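PDB 3D3Y: peptidase M16 C-terminal domain-containing protein from Enterococcus faecalis, which is of unknown function but resembles M16-family metallopeptidases and probably binds a metal ion. Local coordinates for residues E211-L214 against V215-K219; A109-F112 against L113-I117; V95-H98 against Y99-D102. One frame throughout, in Å; residues are numbered along the deposited sequence.

The three contacts are local and follow one another along the chain. None nests within or crosses another. Interaction 3 (95-102) comes first, in the turn that follows strand 85-95 and leads toward helix 105-118. Interaction 2 (109-117) lies within that helix. Interaction 1 (211-219) comes about a hundred residues later, in the helix after strand 200-207. Strands 85-95 and 200-207 belong to one mixed sheet, and side chains of both helices rest on it. The helices also touch each other: V110 packs against L217 and F218, and L113 meets F218. Interaction 3 does not touch the other two, and its nearest atoms are about 5 Å from interaction 1.

Interaction 1 (E211-L214 against V215-K219); sequences EAEL and VPLFK
E211 and V215 sit one turn apart in helix 211-219, a helix kinked at P216. This helix packs on the mixed sheet of the M16-like fold. E211 O accepts the amide of V215, with N to O 3.0 Å. Beside this bond the two side chains run side by side and point the same way. E211 CG is 3.7 Å from V215 CG2. This is the methyl anti to V215's own carbonyl carbon, and it leans back over the preceding turn. M4 and V6 of strand 4-7 touch E211, and V6 also touches V215.

A212 O would normally take the amide of the residue four positions on. That residue is P216, whose N carries no hydrogen. The ring carbon P216 CD comes to 3.0 Å from A212 O instead, and the helix kinks here.

E213 is held at its amide by N210 OD1. Its carbonyl also meets the proline, with E213 O 3.2 Å from P216 CD. E213 O also lies against L217 CG. On the side facing helix 105-118, E213 and L217 both touch L106.

L214 is buried. Its carbonyl restores the helical bonding after the kink: F218 N binds L214 O at 2.9 Å, nearly straight at 171°. The side chains of L214 and F218 lie alongside each other, and V205 of strand 200-207 is a neighbour of both. The methyl L214 CD2 meets the ring of F218 at CE1, 3.7 Å away.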
loop_
_atom_site.group_PDB
_atom_site.type_symbol
_atom_site.label_atom_id
_atom_site.label_comp_id
_atom_site.label_asym_id
_atom_site.label_seq_id
_atom_site.Cartn_x
_atom_site.Cartn_y
_atom_site.Cartn_z
ATOM N N GLU A 211 16.774 -14.431 -18.984
ATOM C CA GLU A 211 15.521 -15.158 -19.150
ATOM C C GLU A 211 15.730 -16.661 -19.352
ATOM O O GLU A 211 15.045 -17.471 -18.719
ATOM C CB GLU A 211 14.734 -14.586 -20.336
ATOM C CG GLU A 211 13.345 -15.176 -20.454
ATOM C CD GLU A 211 12.448 -14.428 -21.396
ATOM O OE1 GLU A 211 12.752 -14.416 -22.600
ATOM O OE2 GLU A 211 11.421 -13.874 -20.928
ATOM N N ALA A 212 16.669 -17.018 -20.227
ATOM C CA ALA A 212 16.925 -18.415 -20.561
ATOM C C ALA A 212 17.176 -19.328 -19.349
ATOM O O ALA A 212 16.639 -20.434 -19.299
ATOM C CB ALA A 212 18.058 -18.533 -21.580
ATOM N N GLU A 213 17.980 -18.886 -18.383
ATOM C CA GLU A 213 18.161 -19.685 -17.165
ATOM C C GLU A 213 16.886 -19.771 -16.327
ATOM O O GLU A 213 16.540 -20.850 -15.837
ATOM C CB GLU A 213 19.313 -19.179 -16.288
ATOM C CG GLU A 213 19.519 -20.072 -15.033
ATOM C CD GLU A 213 20.692 -19.669 -14.153
ATOM O OE1 GLU A 213 21.108 -20.512 -13.309
ATOM O OE2 GLU A 213 21.193 -18.520 -14.298
ATOM N N LEU A 214 16.184 -18.645 -16.177
ATOM C CA LEU A 214 15.069 -18.551 -15.219
ATOM C C LEU A 214 13.795 -19.292 -15.628
ATOM O O LEU A 214 13.083 -19.831 -14.783
ATOM C CB LEU A 214 14.739 -17.082 -14.924
ATOM C CG LEU A 214 15.704 -16.399 -13.941
ATOM C CD1 LEU A 214 15.626 -14.884 -14.050
ATOM C CD2 LEU A 214 15.413 -16.857 -12.499
ATOM N N VAL A 215 13.489 -19.314 -16.920
ATOM C CA VAL A 215 12.233 -19.901 -17.338
ATOM C C VAL A 215 12.142 -21.368 -16.904
ATOM O O VAL A 215 11.158 -21.747 -16.291
ATOM C CB VAL A 215 11.932 -19.664 -18.853
ATOM C CG1 VAL A 215 10.701 -20.419 -19.281
ATOM C CG2 VAL A 215 11.702 -18.183 -19.078
ATOM N N PRO A 216 13.171 -22.190 -17.204
ATOM C CA PRO A 216 13.135 -23.585 -16.723
ATOM C C PRO A 216 12.971 -23.688 -15.204
ATOM O O PRO A 216 12.150 -24.488 -14.734
ATOM C CB PRO A 216 14.495 -24.144 -17.144
ATOM C CG PRO A 216 14.945 -23.274 -18.263
ATOM C CD PRO A 216 14.374 -21.914 -18.011
ATOM N N LEU A 217 13.701 -22.873 -14.439
ATOM C CA LEU A 217 13.566 -22.920 -12.974
ATOM C C LEU A 217 12.116 -22.691 -12.551
ATOM O O LEU A 217 11.541 -23.503 -11.817
ATOM C CB LEU A 217 14.507 -21.923 -12.264
ATOM C CG LEU A 217 15.993 -22.089 -12.603
ATOM C CD1 LEU A 217 16.829 -21.071 -11.836
ATOM C CD2 LEU A 217 16.466 -23.516 -12.344
ATOM N N PHE A 218 11.523 -21.603 -13.040
ATOM C CA PHE A 218 10.187 -21.236 -12.596
ATOM C C PHE A 218 9.095 -22.170 -13.095
ATOM O O PHE A 218 8.048 -22.316 -12.457
ATOM C CB PHE A 218 9.891 -19.752 -12.865
ATOM C CG PHE A 218 10.399 -18.867 -11.785
ATOM C CD1 PHE A 218 11.563 -18.134 -11.963
ATOM C CD2 PHE A 218 9.747 -18.811 -10.556
ATOM C CE1 PHE A 218 12.054 -17.323 -10.912
ATOM C CE2 PHE A 218 10.227 -18.021 -9.515
ATOM C CZ PHE A 218 11.370 -17.274 -9.692
ATOM N N LYS A 219 9.360 -22.841 -14.205
ATOM C CA LYS A 219 8.419 -23.823 -14.709
ATOM C C LYS A 219 8.238 -24.980 -13.722
ATOM O O LYS A 219 7.245 -25.688 -13.811
ATOM C CB LYS A 219 8.823 -24.323 -16.107
ATOM C CG LYS A 219 8.657 -23.267 -17.236
ATOM C CD LYS A 219 7.271 -23.262 -17.884
ATOM C CE LYS A 219 6.995 -24.569 -18.603
ATOM N NZ LYS A 219 6.039 -24.434 -19.768
#

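Interaction 2 (A109-F112 against L113-I117); sequences AVDF and LKEII
The backbone from A109 to I117 is regular alpha-helix, and four successive bonds join its two halves: L113 N to A109 O (2.9 Å), K114 N to V110 O, E115 N to D111 O and I116 N to F112 O. F112 and I116 carry the side-chain contact. F112 holds its ring out from the helix, with CG opposite the backbone N (chi1 -178°), where I116 of the next turn can reach its face. I116 lays CG1 over that face, toward the rim, in a CH-pi contact. I116 CG1 is 4.0 Å from the F112 ring centroid and 23° off the ring normal. The methyl CD1 of I116 continues to F112 CZ at 3.9 Å. Outside the helix, the F112 ring also makes an edge-to-face pair with F75 and touches M92 of strand 85-95.

The charged groups occupy another side. E115 CG lies 3.5 Å from D111 O. The E115 chain bends at chi2, and E115 OE1 is hydrogen-bonded to N56 ND2. D111 OD1 and E115 OE2 approach to 4.9 Å, like charges without contact. R66, though only weakly paired with D111 OD2, may temper this. The F112-I116 contact itself is apolar, so shape and dispersion hold it while the backbone bonds set its spacing.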
loop_
_atom_site.group_PDB
_atom_site.type_symbol
_atom_site.label_atom_id
_atom_site.label_comp_id
_atom_site.label_asym_id
_atom_site.label_seq_id
_atom_site.Cartn_x
_atom_site.Cartn_y
_atom_site.Cartn_z
ATOM N N ALA A 109 17.266 -20.566 -4.804
ATOM C CA ALA A 109 16.177 -19.676 -4.358
ATOM C C ALA A 109 14.810 -20.128 -4.856
ATOM O O ALA A 109 13.845 -20.105 -4.096
ATOM C CB ALA A 109 16.464 -18.175 -4.729
ATOM N N VAL A 110 14.703 -20.528 -6.123
ATOM C CA VAL A 110 13.411 -21.007 -6.645
ATOM C C VAL A 110 12.953 -22.252 -5.899
ATOM O O VAL A 110 11.785 -22.405 -5.615
ATOM C CB VAL A 110 13.449 -21.277 -8.158
ATOM C CG1 VAL A 110 12.145 -21.897 -8.658
ATOM C CG2 VAL A 110 13.730 -19.987 -8.918
ATOM N N ASP A 111 13.872 -23.148 -5.576
ATOM C CA ASP A 111 13.518 -24.306 -4.761
ATOM C C ASP A 111 12.958 -23.844 -3.415
ATOM O O ASP A 111 11.976 -24.391 -2.924
ATOM C CB ASP A 111 14.726 -25.244 -4.567
ATOM C CG ASP A 111 14.395 -26.465 -3.693
ATOM O OD1 ASP A 111 13.725 -27.382 -4.202
ATOM O OD2 ASP A 111 14.817 -26.520 -2.510
ATOM N N PHE A 112 13.577 -22.832 -2.817
ATOM C CA PHE A 112 13.086 -22.336 -1.517
ATOM C C PHE A 112 11.685 -21.742 -1.631
ATOM O O PHE A 112 10.801 -22.022 -0.795
ATOM C CB PHE A 112 14.029 -21.280 -0.947
ATOM C CG PHE A 112 13.604 -20.766 0.399
ATOM C CD1 PHE A 112 13.777 -21.550 1.534
ATOM C CD2 PHE A 112 13.033 -19.505 0.524
ATOM C CE1 PHE A 112 13.388 -21.067 2.805
ATOM C CE2 PHE A 112 12.658 -18.999 1.789
ATOM C CZ PHE A 112 12.834 -19.788 2.927
ATOM N N LEU A 113 11.472 -20.929 -2.657
ATOM C CA LEU A 113 10.125 -20.470 -2.977
ATOM C C LEU A 113 9.132 -21.619 -3.166
ATOM O O LEU A 113 7.976 -21.545 -2.713
ATOM C CB LEU A 113 10.117 -19.553 -4.198
ATOM C CG LEU A 113 10.896 -18.234 -4.093
ATOM C CD1 LEU A 113 10.964 -17.644 -5.470
ATOM C CD2 LEU A 113 10.202 -17.303 -3.084
ATOM N N LYS A 114 9.552 -22.681 -3.859
ATOM C CA LYS A 114 8.637 -23.790 -4.086
ATOM C C LYS A 114 8.194 -24.388 -2.741
ATOM O O LYS A 114 7.003 -24.792 -2.578
ATOM C CB LYS A 114 9.302 -24.864 -4.962
ATOM C CG LYS A 114 8.381 -25.984 -5.361
ATOM C CD LYS A 114 9.098 -27.016 -6.218
ATOM C CE LYS A 114 8.067 -27.979 -6.809
ATOM N NZ LYS A 114 8.659 -29.237 -7.378
ATOM N N GLU A 115 9.161 -24.494 -1.814
ATOM C CA GLU A 115 8.904 -25.007 -0.457
ATOM C C GLU A 115 7.910 -24.120 0.266
ATOM O O GLU A 115 6.861 -24.598 0.775
ATOM C CB GLU A 115 10.206 -25.143 0.352
ATOM C CG GLU A 115 11.120 -26.338 -0.083
ATOM C CD GLU A 115 10.494 -27.725 0.217
ATOM O OE1 GLU A 115 9.641 -27.849 1.136
ATOM O OE2 GLU A 115 10.851 -28.701 -0.486
ATOM N N ILE A 116 8.211 -22.826 0.293
ATOM C CA ILE A 116 7.317 -21.851 0.948
ATOM C C ILE A 116 5.881 -21.851 0.377
ATOM O O ILE A 116 4.898 -21.874 1.119
ATOM C CB ILE A 116 7.912 -20.436 0.886
ATOM C CG1 ILE A 116 9.221 -20.379 1.711
ATOM C CG2 ILE A 116 6.848 -19.374 1.337
ATOM C CD1 ILE A 116 9.082 -20.866 3.183
ATOM N N ILE A 117 5.783 -21.839 -0.950
ATOM C CA ILE A 117 4.482 -21.671 -1.611
ATOM C C ILE A 117 3.643 -22.941 -1.686
ATOM O O ILE A 117 2.426 -22.907 -1.423
ATOM C CB ILE A 117 4.662 -21.046 -3.004
ATOM C CG1 ILE A 117 5.265 -19.637 -2.849
ATOM C CG2 ILE A 117 3.340 -21.027 -3.765
ATOM C CD1 ILE A 117 5.649 -19.014 -4.200
#

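Interaction 3 (V95-H98 against Y99-D102); sequences VNDH and YLQD
Y99 meets H98 in an edge-to-face aromatic pair, within a 3-10 turn that opens with an Asx turn. The turn follows strand 85-95, at the surface of the M16-like fold. The edge of the H98 imidazole points at the face of the Y99 ring. Their centroids are 4.8 Å apart and the planes stand at 81°. H98 CD2 does the touching, 3.6 Å from Y99 CZ and displaced toward the rim of the phenol. The two first torsions differ: H98 CG is opposite its backbone N (chi1 178°), whereas Y99 CG is opposite its carbonyl carbon (chi1 -64°). Together they bring neighbouring rings into this T-shaped arrangement. The phenol oxygen is hydrogen-bonded to K23 NZ, which gives the far end of the ring a second hold.

Three hydrogen bonds hold the backbone between N96 and L100. N96 OD1 accepts H98 N at 2.9 Å, in the carbonyl plane and on a lone pair, which makes the Asx turn. N96 O takes the amide N of Y99 at 2.9 Å, with the donor well above the carbonyl plane. D97 O accepts L100 N, again from above its plane. In addition, N96 ND2 is hydrogen-bonded to D208 O. D97 OD1 is hydrogen-bonded to S103 OG and V105 N, and so ties this turn to the start of helix 105-118.

The L100 side chain packs back against the V95-N96 backbone. Its CG lies near N96 O, and its methyl CD1 is 3.6 Å from V95 O. The V95 side chain crosses Y99 at about a right angle and L100 obliquely. Its methyl CG1 touches Y99 CB at 3.7 Å and the second methyl of L100, CD2, at 3.8 Å.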
loop_
_atom_site.group_PDB
_atom_site.type_symbol
_atom_site.label_atom_id
_atom_site.label_comp_id
_atom_site.label_asym_id
_atom_site.label_seq_id
_atom_site.Cartn_x
_atom_site.Cartn_y
_atom_site.Cartn_z
ATOM N N VAL A 95 22.308 -12.928 -3.037
ATOM C CA VAL A 95 23.548 -12.463 -3.639
ATOM C C VAL A 95 23.679 -13.145 -4.995
ATOM O O VAL A 95 23.354 -14.313 -5.118
ATOM C CB VAL A 95 24.773 -12.826 -2.778
ATOM C CG1 VAL A 95 26.030 -12.398 -3.469
ATOM C CG2 VAL A 95 24.701 -12.205 -1.351
ATOM N N ASN A 96 24.126 -12.414 -6.008
ATOM C CA ASN A 96 24.313 -12.971 -7.371
ATOM C C ASN A 96 25.451 -14.012 -7.386
ATOM O O ASN A 96 26.440 -13.862 -6.646
ATOM C CB ASN A 96 24.579 -11.822 -8.343
ATOM C CG ASN A 96 24.559 -12.256 -9.802
ATOM O OD1 ASN A 96 25.439 -12.997 -10.241
ATOM N ND2 ASN A 96 23.541 -11.796 -10.560
ATOM N N ASP A 97 25.312 -15.067 -8.200
ATOM C CA ASP A 97 26.374 -16.104 -8.355
ATOM C C ASP A 97 27.764 -15.526 -8.613
ATOM O O ASP A 97 28.771 -16.133 -8.246
ATOM C CB ASP A 97 26.068 -17.087 -9.502
ATOM C CG ASP A 97 24.970 -18.076 -9.158
ATOM O OD1 ASP A 97 25.003 -18.704 -8.058
ATOM O OD2 ASP A 97 24.066 -18.235 -10.010
ATOM N N HIS A 98 27.804 -14.361 -9.256
ATOM C CA HIS A 98 29.066 -13.697 -9.585
ATOM C C HIS A 98 29.923 -13.455 -8.334
ATOM O O HIS A 98 31.154 -13.482 -8.408
ATOM C CB HIS A 98 28.802 -12.393 -10.363
ATOM C CG HIS A 98 30.042 -11.609 -10.700
ATOM N ND1 HIS A 98 30.813 -11.868 -11.818
ATOM C CD2 HIS A 98 30.631 -10.556 -10.078
ATOM C CE1 HIS A 98 31.830 -11.019 -11.859
ATOM N NE2 HIS A 98 31.744 -10.214 -10.814
ATOM N N TYR A 99 29.276 -13.276 -7.185
ATOM C CA TYR A 99 29.982 -12.928 -5.947
ATOM C C TYR A 99 30.173 -14.108 -5.012
ATOM O O TYR A 99 30.700 -13.949 -3.905
ATOM C CB TYR A 99 29.261 -11.772 -5.226
ATOM C CG TYR A 99 29.277 -10.523 -6.059
ATOM C CD1 TYR A 99 30.407 -9.711 -6.101
ATOM C CD2 TYR A 99 28.190 -10.190 -6.858
ATOM C CE1 TYR A 99 30.446 -8.576 -6.912
ATOM C CE2 TYR A 99 28.212 -9.068 -7.664
ATOM C CZ TYR A 99 29.338 -8.262 -7.685
ATOM O OH TYR A 99 29.342 -7.142 -8.484
ATOM N N LEU A 100 29.750 -15.286 -5.475
ATOM C CA LEU A 100 29.819 -16.512 -4.699
ATOM C C LEU A 100 30.766 -17.536 -5.354
ATOM O O LEU A 100 31.116 -17.418 -6.543
ATOM C CB LEU A 100 28.409 -17.083 -4.516
ATOM C CG LEU A 100 27.329 -16.110 -3.999
ATOM C CD1 LEU A 100 25.942 -16.698 -4.159
ATOM C CD2 LEU A 100 27.551 -15.776 -2.540
ATOM N N GLN A 101 31.173 -18.538 -4.573
ATOM C CA GLN A 101 32.187 -19.499 -5.000
ATOM C C GLN A 101 31.637 -20.729 -5.763
ATOM O O GLN A 101 31.859 -20.874 -6.980
ATOM C CB GLN A 101 33.070 -19.903 -3.813
ATOM C CG GLN A 101 34.505 -20.309 -4.184
ATOM C CD GLN A 101 35.161 -19.387 -5.226
ATOM O OE1 GLN A 101 34.918 -18.168 -5.262
ATOM N NE2 GLN A 101 36.006 -19.977 -6.081
ATOM N N ASP A 102 30.940 -21.613 -5.067
ATOM C CA ASP A 102 30.350 -22.758 -5.753
ATOM C C ASP A 102 28.887 -22.718 -5.441
ATOM O O ASP A 102 28.448 -23.229 -4.414
ATOM C CB ASP A 102 30.965 -24.088 -5.297
ATOM C CG ASP A 102 32.465 -24.139 -5.486
ATOM O OD1 ASP A 102 32.951 -24.294 -6.641
ATOM O OD2 ASP A 102 33.160 -24.038 -4.450
#